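Local coordinates for CRISPR-associated protein, Cse2 family (Meiothermus ruber, PDB 3WA8) that probably binds crRNA, with a preference for G-rich sequence, and stabilises the R-loop as the CasB (Cse2) subunit of a type I-E CRISPR system, at residues P24-R29 against E40-V45; D35-E40 against Y65-G70; G47-I52 against W60-Y65; L165-L170 against Q180-R185. All blocks are in the same frame, centred on the assembly; numbering follows the deposited sequence.

Interaction 1: residues P24-R29 against E40-V45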
loop_
_atom_site.group_PDB
_atom_site.type_symbol
_atom_site.label_atom_id
_atom_site.label_comp_id
_atom_site.label_asym_id
_atom_site.label_seq_id
_atom_site.Cartn_x
_atom_site.Cartn_y
_atom_site.Cartn_z
ATOM N N PRO A 24 10.519 -10.431 -15.446
ATOM C CA PRO A 24 11.187 -10.799 -14.203
ATOM C C PRO A 24 12.334 -9.864 -13.881
ATOM O O PRO A 24 12.512 -9.521 -12.719
ATOM C CB PRO A 24 11.658 -12.218 -14.460
ATOM C CG PRO A 24 10.730 -12.704 -15.494
ATOM C CD PRO A 24 10.539 -11.545 -16.404
ATOM N N ALA A 25 13.065 -9.414 -14.900
ATOM C CA ALA A 25 14.062 -8.349 -14.704
ATOM C C ALA A 25 13.454 -7.091 -14.084
ATOM O O ALA A 25 14.028 -6.563 -13.135
ATOM C CB ALA A 25 14.780 -8.008 -15.971
ATOM N N ASP A 26 12.316 -6.614 -14.589
ATOM C CA ASP A 26 11.703 -5.429 -13.998
ATOM C C ASP A 26 11.469 -5.655 -12.523
ATOM O O ASP A 26 11.778 -4.768 -11.691
ATOM C CB ASP A 26 10.370 -5.099 -14.632
ATOM C CG ASP A 26 10.491 -4.790 -16.099
ATOM O OD1 ASP A 26 11.420 -4.005 -16.434
ATOM O OD2 ASP A 26 9.661 -5.312 -16.906
ATOM N N LEU A 27 10.950 -6.841 -12.176
ATOM C CA LEU A 27 10.569 -7.100 -10.780
ATOM C C LEU A 27 11.815 -7.074 -9.884
ATOM O O LEU A 27 11.784 -6.531 -8.757
ATOM C CB LEU A 27 9.788 -8.403 -10.670
ATOM C CG LEU A 27 8.563 -8.464 -11.572
ATOM C CD1 LEU A 27 8.099 -9.881 -11.758
ATOM C CD2 LEU A 27 7.446 -7.619 -11.007
ATOM N N ALA A 28 12.920 -7.604 -10.418
ATOM C CA ALA A 28 14.175 -7.612 -9.699
ATOM C C ALA A 28 14.587 -6.183 -9.377
ATOM O O ALA A 28 14.896 -5.896 -8.224
ATOM C CB ALA A 28 15.254 -8.346 -10.473
ATOM N N ARG A 29 14.546 -5.295 -10.378
ATOM C CA ARG A 29 14.857 -3.889 -10.181
ATOM C C ARG A 29 13.909 -3.219 -9.183
ATOM O O ARG A 29 14.370 -2.581 -8.203
ATOM C CB ARG A 29 14.782 -3.144 -11.472
ATOM C CG ARG A 29 15.940 -3.387 -12.372
ATOM C CD ARG A 29 16.036 -2.287 -13.443
ATOM N NE ARG A 29 17.441 -2.045 -13.593
ATOM C CZ ARG A 29 18.102 -1.071 -12.998
ATOM N NH1 ARG A 29 17.479 -0.160 -12.269
ATOM N NH2 ARG A 29 19.402 -0.996 -13.165
ATOM N N GLU A 40 16.503 3.582 -8.098
ATOM C CA GLU A 40 16.820 2.454 -8.965
ATOM C C GLU A 40 15.828 2.490 -10.125
ATOM O O GLU A 40 14.656 2.134 -9.982
ATOM C CB GLU A 40 16.678 1.142 -8.196
ATOM C CG GLU A 40 16.694 -0.094 -9.032
ATOM C CD GLU A 40 18.083 -0.619 -9.203
ATOM O OE1 GLU A 40 18.992 -0.071 -8.558
ATOM O OE2 GLU A 40 18.283 -1.573 -9.983
ATOM N N VAL A 41 16.288 2.938 -11.272
ATOM C CA VAL A 41 15.380 3.326 -12.322
ATOM C C VAL A 41 14.836 2.122 -13.079
ATOM O O VAL A 41 15.600 1.225 -13.440
ATOM C CB VAL A 41 16.129 4.261 -13.243
ATOM C CG1 VAL A 41 15.322 4.590 -14.449
ATOM C CG2 VAL A 41 16.503 5.495 -12.461
ATOM N N VAL A 42 13.524 2.101 -13.318
ATOM C CA VAL A 42 12.903 1.031 -14.116
ATOM C C VAL A 42 12.109 1.588 -15.310
ATOM O O VAL A 42 11.048 2.225 -15.114
ATOM C CB VAL A 42 11.945 0.155 -13.257
ATOM C CG1 VAL A 42 11.347 -0.936 -14.115
ATOM C CG2 VAL A 42 12.649 -0.442 -12.056
ATOM N N PRO A 43 12.573 1.328 -16.552
ATOM C CA PRO A 43 11.984 1.992 -17.734
ATOM C C PRO A 43 10.481 1.882 -17.717
ATOM O O PRO A 43 9.794 2.877 -17.877
ATOM C CB PRO A 43 12.553 1.210 -18.909
ATOM C CG PRO A 43 13.848 0.722 -18.433
ATOM C CD PRO A 43 13.645 0.401 -16.939
ATOM N N LEU A 44 9.979 0.679 -17.479
ATOM C CA LEU A 44 8.550 0.464 -17.285
ATOM C C LEU A 44 7.837 1.560 -16.463
ATOM O O LEU A 44 6.853 2.180 -16.920
ATOM C CB LEU A 44 8.330 -0.889 -16.608
ATOM C CG LEU A 44 6.936 -1.469 -16.843
ATOM C CD1 LEU A 44 6.630 -1.568 -18.362
ATOM C CD2 LEU A 44 6.793 -2.817 -16.164
ATOM N N VAL A 45 8.340 1.791 -15.255
ATOM C CA VAL A 45 7.757 2.768 -14.339
ATOM C C VAL A 45 7.970 4.169 -14.852
ATOM O O VAL A 45 7.014 4.944 -14.934
ATOM C CB VAL A 45 8.383 2.632 -12.966
ATOM C CG1 VAL A 45 7.995 3.797 -12.086
ATOM C CG2 VAL A 45 7.992 1.272 -12.357
#
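Arg29 lays its guanidinium group under the carboxylate of Glu40, the two flat groups only 17° from parallel. Glu40 OE2 sits over one face of the guanidinium, 2.8 Å from Arg29 NH1, so the salt bridge rests on charge alone and no N-H is aimed at the oxygen. Nearer the helix, Arg29 CB packs on Val42 CG2 at 3.5 Å, the arginine and valine running past each other in opposite directions. Asp26, one turn earlier on helix 24-32, borders apolar groups of 40-45: its OD1 is 3.8 Å from Val42 CG1, and its OD2 is 3.9 Å from Leu44 CD2. The polar partner of Asp26 is the backbone N of Thr23, just before helix 24-32. Glu40 reaches the arginine because its chain bends at the second torsion (chi2 90°), which brings the carboxylate across the guanidinium. Val42, the N-cap residue of helix 43-49, is tied through its backbone N to the hydroxyl of Tyr66. With Arg29 exposed and Glu40 partly so, this ion pair lies at the surface, where solvent would probably screen the attraction, while the buried Val42, with Leu44, supplies the apolar part of the contact.

Interaction 2: residues D35-E40 against Y65-G70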
loop_
_atom_site.group_PDB
_atom_site.type_symbol
_atom_site.label_atom_id
_atom_site.label_comp_id
_atom_site.label_asym_id
_atom_site.label_seq_id
_atom_site.Cartn_x
_atom_site.Cartn_y
_atom_site.Cartn_z
ATOM N N ASP A 35 14.947 0.193 -0.894
ATOM C CA ASP A 35 15.585 0.999 0.140
ATOM C C ASP A 35 15.659 2.498 -0.248
ATOM O O ASP A 35 15.870 3.358 0.612
ATOM C CB ASP A 35 17.006 0.489 0.469
ATOM C CG ASP A 35 17.098 -1.043 0.569
ATOM O OD1 ASP A 35 17.272 -1.530 1.714
ATOM O OD2 ASP A 35 17.015 -1.753 -0.489
ATOM N N ALA A 36 15.550 2.806 -1.540
ATOM C CA ALA A 36 15.650 4.181 -2.008
ATOM C C ALA A 36 14.794 4.241 -3.259
ATOM O O ALA A 36 15.319 4.315 -4.390
ATOM C CB ALA A 36 17.082 4.534 -2.307
ATOM N N PRO A 37 13.466 4.175 -3.080
ATOM C CA PRO A 37 12.511 4.078 -4.201
ATOM C C PRO A 37 12.711 5.225 -5.162
ATOM O O PRO A 37 12.817 6.372 -4.723
ATOM C CB PRO A 37 11.149 4.231 -3.536
ATOM C CG PRO A 37 11.379 4.007 -2.082
ATOM C CD PRO A 37 12.812 4.230 -1.763
ATOM N N GLY A 38 12.771 4.926 -6.457
ATOM C CA GLY A 38 13.043 5.949 -7.455
ATOM C C GLY A 38 14.499 5.997 -7.829
ATOM O O GLY A 38 14.846 6.326 -8.957
ATOM N N ALA A 39 15.373 5.653 -6.892
ATOM C CA ALA A 39 16.812 5.783 -7.149
ATOM C C ALA A 39 17.271 4.648 -8.031
ATOM O O ALA A 39 18.300 4.731 -8.635
ATOM C CB ALA A 39 17.601 5.828 -5.857
ATOM N N GLU A 40 16.503 3.582 -8.098
ATOM C CA GLU A 40 16.820 2.454 -8.965
ATOM C C GLU A 40 15.828 2.490 -10.125
ATOM O O GLU A 40 14.656 2.134 -9.982
ATOM C CB GLU A 40 16.678 1.142 -8.196
ATOM C CG GLU A 40 16.694 -0.094 -9.032
ATOM C CD GLU A 40 18.083 -0.619 -9.203
ATOM O OE1 GLU A 40 18.992 -0.071 -8.558
ATOM O OE2 GLU A 40 18.283 -1.573 -9.983
ATOM N N TYR A 65 5.003 5.866 -6.260
ATOM C CA TYR A 65 4.966 4.886 -7.361
ATOM C C TYR A 65 5.991 3.780 -7.236
ATOM O O TYR A 65 5.659 2.591 -7.311
ATOM C CB TYR A 65 5.145 5.561 -8.710
ATOM C CG TYR A 65 3.845 6.074 -9.264
ATOM C CD1 TYR A 65 3.302 7.251 -8.788
ATOM C CD2 TYR A 65 3.142 5.371 -10.239
ATOM C CE1 TYR A 65 2.121 7.717 -9.244
ATOM C CE2 TYR A 65 1.913 5.848 -10.733
ATOM C CZ TYR A 65 1.416 7.028 -10.216
ATOM O OH TYR A 65 0.223 7.588 -10.651
ATOM N N TYR A 66 7.241 4.163 -7.058
ATOM C CA TYR A 66 8.306 3.181 -7.033
ATOM C C TYR A 66 8.188 2.283 -5.832
ATOM O O TYR A 66 8.365 1.074 -5.943
ATOM C CB TYR A 66 9.680 3.849 -7.084
ATOM C CG TYR A 66 10.221 3.971 -8.477
ATOM C CD1 TYR A 66 10.312 5.216 -9.112
ATOM C CD2 TYR A 66 10.610 2.840 -9.190
ATOM C CE1 TYR A 66 10.824 5.332 -10.391
ATOM C CE2 TYR A 66 11.117 2.943 -10.471
ATOM C CZ TYR A 66 11.216 4.196 -11.060
ATOM O OH TYR A 66 11.708 4.282 -12.332
ATOM N N LEU A 67 7.888 2.868 -4.679
ATOM C CA LEU A 67 7.662 2.092 -3.473
ATOM C C LEU A 67 6.522 1.098 -3.717
ATOM O O LEU A 67 6.637 -0.064 -3.358
ATOM C CB LEU A 67 7.303 3.006 -2.311
ATOM C CG LEU A 67 7.121 2.386 -0.932
ATOM C CD1 LEU A 67 8.410 1.811 -0.450
ATOM C CD2 LEU A 67 6.667 3.447 0.037
ATOM N N VAL A 68 5.427 1.520 -4.331
ATOM C CA VAL A 68 4.341 0.563 -4.462
ATOM C C VAL A 68 4.774 -0.533 -5.425
ATOM O O VAL A 68 4.470 -1.729 -5.217
ATOM C CB VAL A 68 2.969 1.189 -4.857
ATOM C CG1 VAL A 68 2.007 0.124 -5.272
ATOM C CG2 VAL A 68 2.375 1.928 -3.691
ATOM N N ALA A 69 5.514 -0.137 -6.456
ATOM C CA ALA A 69 6.022 -1.113 -7.385
ATOM C C ALA A 69 6.845 -2.165 -6.623
ATOM O O ALA A 69 6.595 -3.385 -6.734
ATOM C CB ALA A 69 6.840 -0.436 -8.418
ATOM N N GLY A 70 7.788 -1.698 -5.807
ATOM C CA GLY A 70 8.668 -2.610 -5.085
ATOM C C GLY A 70 7.898 -3.538 -4.177
ATOM O O GLY A 70 8.160 -4.752 -4.152
#
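The 35-40 segment has no regular secondary structure and passes close beside helix 59-72, with the CA atoms of Pro37 and Tyr66 5.1 Å apart. Gly38 lies against the start of the Tyr66 ring, its CA 3.3 Å from Tyr66 CD1. Its positive phi of 96° would push a side chain into the preceding carbonyl oxygen, which by itself calls for glycine. Pro37 bears on the helix surface: its CB is 3.9 Å from Tyr66 CB, while its CG meets Leu67 CD1 at 4.0 Å, the proline and leucine side chains lying side by side and pointing the same way. Further along the tyrosine, Glu40 O approaches CE2 of Tyr66 obliquely. The far end of that ring is fixed through its hydroxyl, which is hydrogen-bonded to Glu46 and accepts from the backbone N of Val42, and Leu67 also packs on Pro142 and Leu145 of helix 141-154. A backbone hydrogen bond from Ala39 N to Ala36 O closes a type II beta-turn with Pro37 and Gly38 at its central positions, glycine being the usual residue at the second of these, and the whole is a connecting loop packed onto a buried helix of the all-helical Cse2 fold.

Interaction 3: residues G47-I52 against W60-Y65. With HG (mercury (II) ion), chain C.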
loop_
_atom_site.group_PDB
_atom_site.type_symbol
_atom_site.label_atom_id
_atom_site.label_comp_id
_atom_site.label_asym_id
_atom_site.label_seq_id
_atom_site.Cartn_x
_atom_site.Cartn_y
_atom_site.Cartn_z
ATOM N N GLY A 47 8.423 5.140 -17.839
ATOM C CA GLY A 47 7.509 5.281 -18.936
ATOM C C GLY A 47 6.167 5.770 -18.454
ATOM O O GLY A 47 5.592 6.711 -19.024
ATOM N N PHE A 48 5.661 5.142 -17.394
ATOM C CA PHE A 48 4.316 5.453 -16.939
ATOM C C PHE A 48 4.300 6.845 -16.343
ATOM O O PHE A 48 3.424 7.650 -16.672
ATOM C CB PHE A 48 3.823 4.403 -15.958
ATOM C CG PHE A 48 2.379 4.524 -15.619
ATOM C CD1 PHE A 48 1.427 3.785 -16.309
ATOM C CD2 PHE A 48 1.959 5.365 -14.595
ATOM C CE1 PHE A 48 0.074 3.886 -16.002
ATOM C CE2 PHE A 48 0.594 5.482 -14.280
ATOM C CZ PHE A 48 -0.345 4.737 -14.987
ATOM N N LEU A 49 5.296 7.149 -15.510
ATOM C CA LEU A 49 5.398 8.485 -14.905
ATOM C C LEU A 49 5.633 9.561 -15.952
ATOM O O LEU A 49 5.154 10.675 -15.811
ATOM C CB LEU A 49 6.513 8.553 -13.869
ATOM C CG LEU A 49 6.498 7.604 -12.673
ATOM C CD1 LEU A 49 7.843 7.565 -12.014
ATOM C CD2 LEU A 49 5.448 8.051 -11.692
ATOM N N GLY A 50 6.376 9.220 -16.995
ATOM C CA GLY A 50 6.686 10.160 -18.055
ATOM C C GLY A 50 5.502 10.468 -18.950
ATOM O O GLY A 50 5.595 11.302 -19.849
ATOM N N ARG A 51 4.384 9.794 -18.712
ATOM C CA ARG A 51 3.196 10.023 -19.510
ATOM C C ARG A 51 2.132 10.842 -18.780
ATOM O O ARG A 51 1.015 11.003 -19.269
ATOM C CB ARG A 51 2.643 8.702 -20.060
ATOM C CG ARG A 51 3.369 8.222 -21.338
ATOM C CD ARG A 51 2.696 7.009 -21.991
ATOM N NE ARG A 51 2.573 5.874 -21.062
ATOM C CZ ARG A 51 3.510 4.942 -20.873
ATOM N NH1 ARG A 51 4.659 4.983 -21.549
ATOM N NH2 ARG A 51 3.301 3.956 -20.006
ATOM N N ILE A 52 2.498 11.399 -17.629
ATOM C CA ILE A 52 1.583 12.261 -16.863
ATOM C C ILE A 52 2.264 13.476 -16.236
ATOM O O ILE A 52 1.879 14.606 -16.522
ATOM C CB ILE A 52 0.795 11.479 -15.758
ATOM C CG1 ILE A 52 1.616 10.303 -15.212
ATOM C CG2 ILE A 52 -0.569 11.018 -16.300
ATOM C CD1 ILE A 52 1.265 9.920 -13.800
ATOM N N TRP A 60 7.744 13.262 -4.290
ATOM C CA TRP A 60 6.831 12.379 -3.568
ATOM C C TRP A 60 6.175 11.351 -4.473
ATOM O O TRP A 60 6.238 10.152 -4.216
ATOM C CB TRP A 60 5.765 13.188 -2.841
ATOM C CG TRP A 60 4.995 12.398 -1.860
ATOM C CD1 TRP A 60 3.638 12.322 -1.755
ATOM C CD2 TRP A 60 5.525 11.541 -0.840
ATOM N NE1 TRP A 60 3.285 11.474 -0.725
ATOM C CE2 TRP A 60 4.425 10.987 -0.144
ATOM C CE3 TRP A 60 6.823 11.189 -0.445
ATOM C CZ2 TRP A 60 4.581 10.118 0.927
ATOM C CZ3 TRP A 60 6.980 10.320 0.606
ATOM C CH2 TRP A 60 5.864 9.805 1.298
ATOM N N GLU A 61 5.561 11.832 -5.543
ATOM C CA GLU A 61 4.902 10.956 -6.477
ATOM C C GLU A 61 5.860 9.842 -6.851
ATOM O O GLU A 61 5.541 8.673 -6.685
ATOM C CB GLU A 61 4.439 11.738 -7.703
ATOM C CG GLU A 61 3.585 10.911 -8.652
ATOM C CD GLU A 61 2.616 11.753 -9.509
ATOM O OE1 GLU A 61 3.075 12.430 -10.475
ATOM O OE2 GLU A 61 1.383 11.702 -9.220
ATOM N N ARG A 62 7.051 10.215 -7.306
ATOM C CA ARG A 62 8.036 9.237 -7.759
ATOM C C ARG A 62 8.376 8.227 -6.646
ATOM O O ARG A 62 8.435 7.004 -6.886
ATOM C CB ARG A 62 9.256 9.952 -8.358
ATOM C CG ARG A 62 10.644 9.359 -8.088
ATOM C CD ARG A 62 11.755 10.160 -8.827
ATOM N NE ARG A 62 11.632 9.959 -10.260
ATOM C CZ ARG A 62 12.298 9.046 -10.963
ATOM N NH1 ARG A 62 13.200 8.262 -10.391
ATOM N NH2 ARG A 62 12.064 8.941 -12.266
ATOM N N ILE A 63 8.553 8.723 -5.424
ATOM C CA ILE A 63 8.791 7.812 -4.330
ATOM C C ILE A 63 7.576 6.867 -4.169
ATOM O O ILE A 63 7.728 5.655 -4.049
ATOM C CB ILE A 63 9.124 8.557 -3.048
ATOM C CG1 ILE A 63 10.512 9.152 -3.163
ATOM C CG2 ILE A 63 9.098 7.633 -1.837
ATOM C CD1 ILE A 63 10.727 10.397 -2.284
ATOM N N CYS A 64 6.369 7.404 -4.204
ATOM C CA CYS A 64 5.219 6.580 -3.920
ATOM C C CYS A 64 5.060 5.483 -4.975
ATOM O O CYS A 64 5.062 4.287 -4.620
ATOM C CB CYS A 64 3.978 7.446 -3.703
ATOM S SG CYS A 64 4.165 8.611 -2.250
ATOM N N TYR A 65 5.003 5.866 -6.260
ATOM C CA TYR A 65 4.966 4.886 -7.361
ATOM C C TYR A 65 5.991 3.780 -7.236
ATOM O O TYR A 65 5.659 2.591 -7.311
ATOM C CB TYR A 65 5.145 5.561 -8.710
ATOM C CG TYR A 65 3.845 6.074 -9.264
ATOM C CD1 TYR A 65 3.302 7.251 -8.788
ATOM C CD2 TYR A 65 3.142 5.371 -10.239
ATOM C CE1 TYR A 65 2.121 7.717 -9.244
ATOM C CE2 TYR A 65 1.913 5.848 -10.733
ATOM C CZ TYR A 65 1.416 7.028 -10.216
ATOM O OH TYR A 65 0.223 7.588 -10.651
HETATM HG HG HG C . 5.379 7.061 -0.302
#
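Leu49 lays its CD2 methyl over one face of the Tyr65 ring in a CH-pi contact, 3.7 Å from the ring centroid and 20° off the normal. The methyl is shifted toward the root of the ring, so its closest atom is Tyr65 CG, 3.5 Å from Leu49 CD2. Phe48 comes in at about a right angle to the tyrosine side chain, its CE2 3.8 Å from Tyr65 CE2; a first torsion of -170° swings the phenyl group toward the tyrosine. At the hydroxyl end, Ile52 CD1 approaches Tyr65 OH from the opposite direction, 4.1 Å away. These residues join the end of helix 43-49 and the turn after it to helix 59-72, the next helix in an all-helical fold. Phe14 of helix 10-21 extends the aromatic cluster, meeting both Phe48 and Tyr65 edge-to-face. Replacing Tyr65 with an alanine would probably leave the Leu49 methyl without its aromatic face and open a gap beside Phe48 and Ile52. Elsewhere on helix 59-72, Cys64 SG binds a mercury ion at 2.8 Å, with the Trp60 ring close to the metal; Trp60 NE1 is hydrogen-bonded to Leu169 O. Arg62, near Leu49 CD1, pairs with Glu46.

Interaction 4: residues L165-L170 against Q180-R185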
loop_
_atom_site.group_PDB
_atom_site.type_symbol
_atom_site.label_atom_id
_atom_site.label_comp_id
_atom_site.label_asym_id
_atom_site.label_seq_id
_atom_site.Cartn_x
_atom_site.Cartn_y
_atom_site.Cartn_z
ATOM N N LEU A 165 -3.689 1.769 -2.084
ATOM C CA LEU A 165 -2.498 2.094 -1.310
ATOM C C LEU A 165 -1.748 3.272 -1.957
ATOM O O LEU A 165 -1.430 4.291 -1.291
ATOM C CB LEU A 165 -1.582 0.889 -1.130
ATOM C CG LEU A 165 -0.401 1.131 -0.165
ATOM C CD1 LEU A 165 -0.887 1.379 1.252
ATOM C CD2 LEU A 165 0.584 -0.045 -0.149
ATOM N N LEU A 166 -1.515 3.171 -3.265
ATOM C CA LEU A 166 -0.789 4.223 -3.964
ATOM C C LEU A 166 -1.505 5.572 -3.872
ATOM O O LEU A 166 -0.882 6.576 -3.523
ATOM C CB LEU A 166 -0.505 3.820 -5.412
ATOM C CG LEU A 166 0.108 4.887 -6.303
ATOM C CD1 LEU A 166 1.476 5.347 -5.774
ATOM C CD2 LEU A 166 0.179 4.359 -7.709
ATOM N N ARG A 167 -2.803 5.579 -4.170
ATOM C CA ARG A 167 -3.615 6.788 -4.045
ATOM C C ARG A 167 -3.463 7.383 -2.637
ATOM O O ARG A 167 -3.322 8.603 -2.472
ATOM C CB ARG A 167 -5.087 6.479 -4.373
ATOM C CG ARG A 167 -6.130 7.582 -4.037
ATOM C CD ARG A 167 -7.555 6.996 -3.722
ATOM N NE ARG A 167 -8.047 7.430 -2.397
ATOM C CZ ARG A 167 -9.143 8.185 -2.167
ATOM N NH1 ARG A 167 -9.934 8.591 -3.166
ATOM N NH2 ARG A 167 -9.476 8.533 -0.913
ATOM N N ASP A 168 -3.461 6.509 -1.629
ATOM C CA ASP A 168 -3.403 6.943 -0.243
ATOM C C ASP A 168 -2.034 7.504 0.092
ATOM O O ASP A 168 -1.938 8.619 0.623
ATOM C CB ASP A 168 -3.800 5.820 0.711
ATOM C CG ASP A 168 -5.312 5.692 0.871
ATOM O OD1 ASP A 168 -6.051 6.631 0.502
ATOM O OD2 ASP A 168 -5.771 4.634 1.354
ATOM N N LEU A 169 -0.980 6.767 -0.245
ATOM C CA LEU A 169 0.355 7.315 -0.101
ATOM C C LEU A 169 0.502 8.647 -0.817
ATOM O O LEU A 169 1.118 9.556 -0.279
ATOM C CB LEU A 169 1.407 6.351 -0.591
ATOM C CG LEU A 169 1.481 5.050 0.200
ATOM C CD1 LEU A 169 2.560 4.158 -0.393
ATOM C CD2 LEU A 169 1.763 5.326 1.674
ATOM N N LEU A 170 -0.078 8.807 -2.007
ATOM C CA LEU A 170 0.130 10.052 -2.714
ATOM C C LEU A 170 -0.399 11.212 -1.917
ATOM O O LEU A 170 0.086 12.321 -2.060
ATOM C CB LEU A 170 -0.476 10.026 -4.105
ATOM C CG LEU A 170 0.304 9.227 -5.158
ATOM C CD1 LEU A 170 -0.639 8.699 -6.237
ATOM C CD2 LEU A 170 1.494 9.984 -5.770
ATOM N N GLN A 180 -4.628 9.582 7.049
ATOM C CA GLN A 180 -4.307 9.015 8.334
ATOM C C GLN A 180 -5.585 8.926 9.130
ATOM O O GLN A 180 -5.850 7.900 9.762
ATOM C CB GLN A 180 -3.251 9.844 9.039
ATOM C CG GLN A 180 -1.887 9.841 8.317
ATOM C CD GLN A 180 -1.690 10.999 7.341
ATOM O OE1 GLN A 180 -2.649 11.650 6.875
ATOM N NE2 GLN A 180 -0.433 11.259 7.021
ATOM N N GLN A 181 -6.407 9.966 9.058
ATOM C CA GLN A 181 -7.738 9.883 9.640
ATOM C C GLN A 181 -8.447 8.654 9.094
ATOM O O GLN A 181 -9.050 7.888 9.860
ATOM C CB GLN A 181 -8.590 11.090 9.281
ATOM C CG GLN A 181 -8.206 12.336 9.941
ATOM C CD GLN A 181 -9.128 13.453 9.586
ATOM O OE1 GLN A 181 -10.335 13.379 9.791
ATOM N NE2 GLN A 181 -8.565 14.517 9.074
ATOM N N LYS A 182 -8.377 8.482 7.770
ATOM C CA LYS A 182 -9.205 7.505 7.073
ATOM C C LYS A 182 -8.778 6.129 7.509
ATOM O O LYS A 182 -9.609 5.291 7.845
ATOM C CB LYS A 182 -9.029 7.638 5.564
ATOM C CG LYS A 182 -10.103 6.941 4.724
ATOM C CD LYS A 182 -9.551 6.482 3.380
ATOM C CE LYS A 182 -9.135 7.638 2.445
ATOM N NZ LYS A 182 -8.235 7.165 1.346
ATOM N N TRP A 183 -7.467 5.911 7.516
ATOM C CA TRP A 183 -6.929 4.644 7.943
ATOM C C TRP A 183 -7.354 4.330 9.360
ATOM O O TRP A 183 -7.840 3.237 9.622
ATOM C CB TRP A 183 -5.423 4.658 7.825
ATOM C CG TRP A 183 -4.972 4.505 6.428
ATOM C CD1 TRP A 183 -5.716 4.691 5.295
ATOM C CD2 TRP A 183 -3.664 4.165 5.989
ATOM N NE1 TRP A 183 -4.955 4.478 4.178
ATOM C CE2 TRP A 183 -3.685 4.166 4.569
ATOM C CE3 TRP A 183 -2.463 3.880 6.650
ATOM C CZ2 TRP A 183 -2.565 3.880 3.802
ATOM C CZ3 TRP A 183 -1.334 3.590 5.883
ATOM C CH2 TRP A 183 -1.399 3.590 4.468
ATOM N N ALA A 184 -7.208 5.293 10.264
ATOM C CA ALA A 184 -7.496 5.048 11.656
ATOM C C ALA A 184 -8.935 4.574 11.821
ATOM O O ALA A 184 -9.239 3.653 12.611
ATOM C CB ALA A 184 -7.251 6.302 12.473
ATOM N N ARG A 185 -9.828 5.198 11.060
ATOM C CA ARG A 185 -11.243 4.910 11.201
ATOM C C ARG A 185 -11.503 3.544 10.660
ATOM O O ARG A 185 -12.309 2.827 11.214
ATOM C CB ARG A 185 -12.118 5.943 10.498
ATOM C CG ARG A 185 -11.903 7.336 11.007
ATOM C CD ARG A 185 -12.862 8.296 10.412
ATOM N NE ARG A 185 -12.464 9.608 10.860
ATOM C CZ ARG A 185 -13.270 10.647 10.967
ATOM N NH1 ARG A 185 -14.550 10.543 10.631
ATOM N NH2 ARG A 185 -12.785 11.793 11.427
#
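Asp168 and Trp183 form the close-packed part of this contact, where the indole N-H points almost straight at the carboxylate: Trp183 NE1 donates to Asp168 OD2 over 2.9 Å with an angle of 176° at the hydrogen. The oxygen lies in the plane of the indole, whereas the donor stands well above the carboxylate plane, 61° out of it. Leu165 CD1 touches the six-membered ring at Trp183 CH2, 3.9 Å away, the two side chains crossing at about a right angle. The pair links helices 162-170 and 178-197, whose segment axes come within 11.3 Å with N-to-C directions 133° apart, an oblique, roughly antiparallel packing in the helical bundle. Leu133 and Leu134 of helix 124-135 also pack on Trp183, and Trp172 meets it edge-to-face. A phenylalanine in place of Trp183 would probably leave Asp168 OD2 without its N-H donor and thin the cover around Leu165. The charged side faces solvent. Lys182, bent at its third torsion, turns its ammonium to a salt bridge with Asp168 OD1, its modelled length too short to take literally. Exposed Arg167 completes the network through a long ion pair with the same oxygen, its guanidinium and the Lys182 ammonium both gathered round the aspartate.

In the fold
Interactions 1, 2 and 3 cluster on one side of the chain, their centres 9 to 13 Å apart, whereas interaction 4 lies 18 Å from interactions 2 and 3 and 26 Å from interaction 1, across the chain's centre from the latter. Helix 43-49 serves interactions 1 and 3, and helix 59-72 serves 2 and 3. Along the sequence, interactions 1 and 2 interleave and share Glu40, interaction 3 is nested within the loop that interaction 2 closes, and interaction 4 follows all of them. Helix 59-72 bridges the two regions, since Tyr65 and Val68 pack on Leu166, and Trp60 reaches Leu169. Helix 59-72 is thus one of the links between the N-terminal helices and the C-terminal pair.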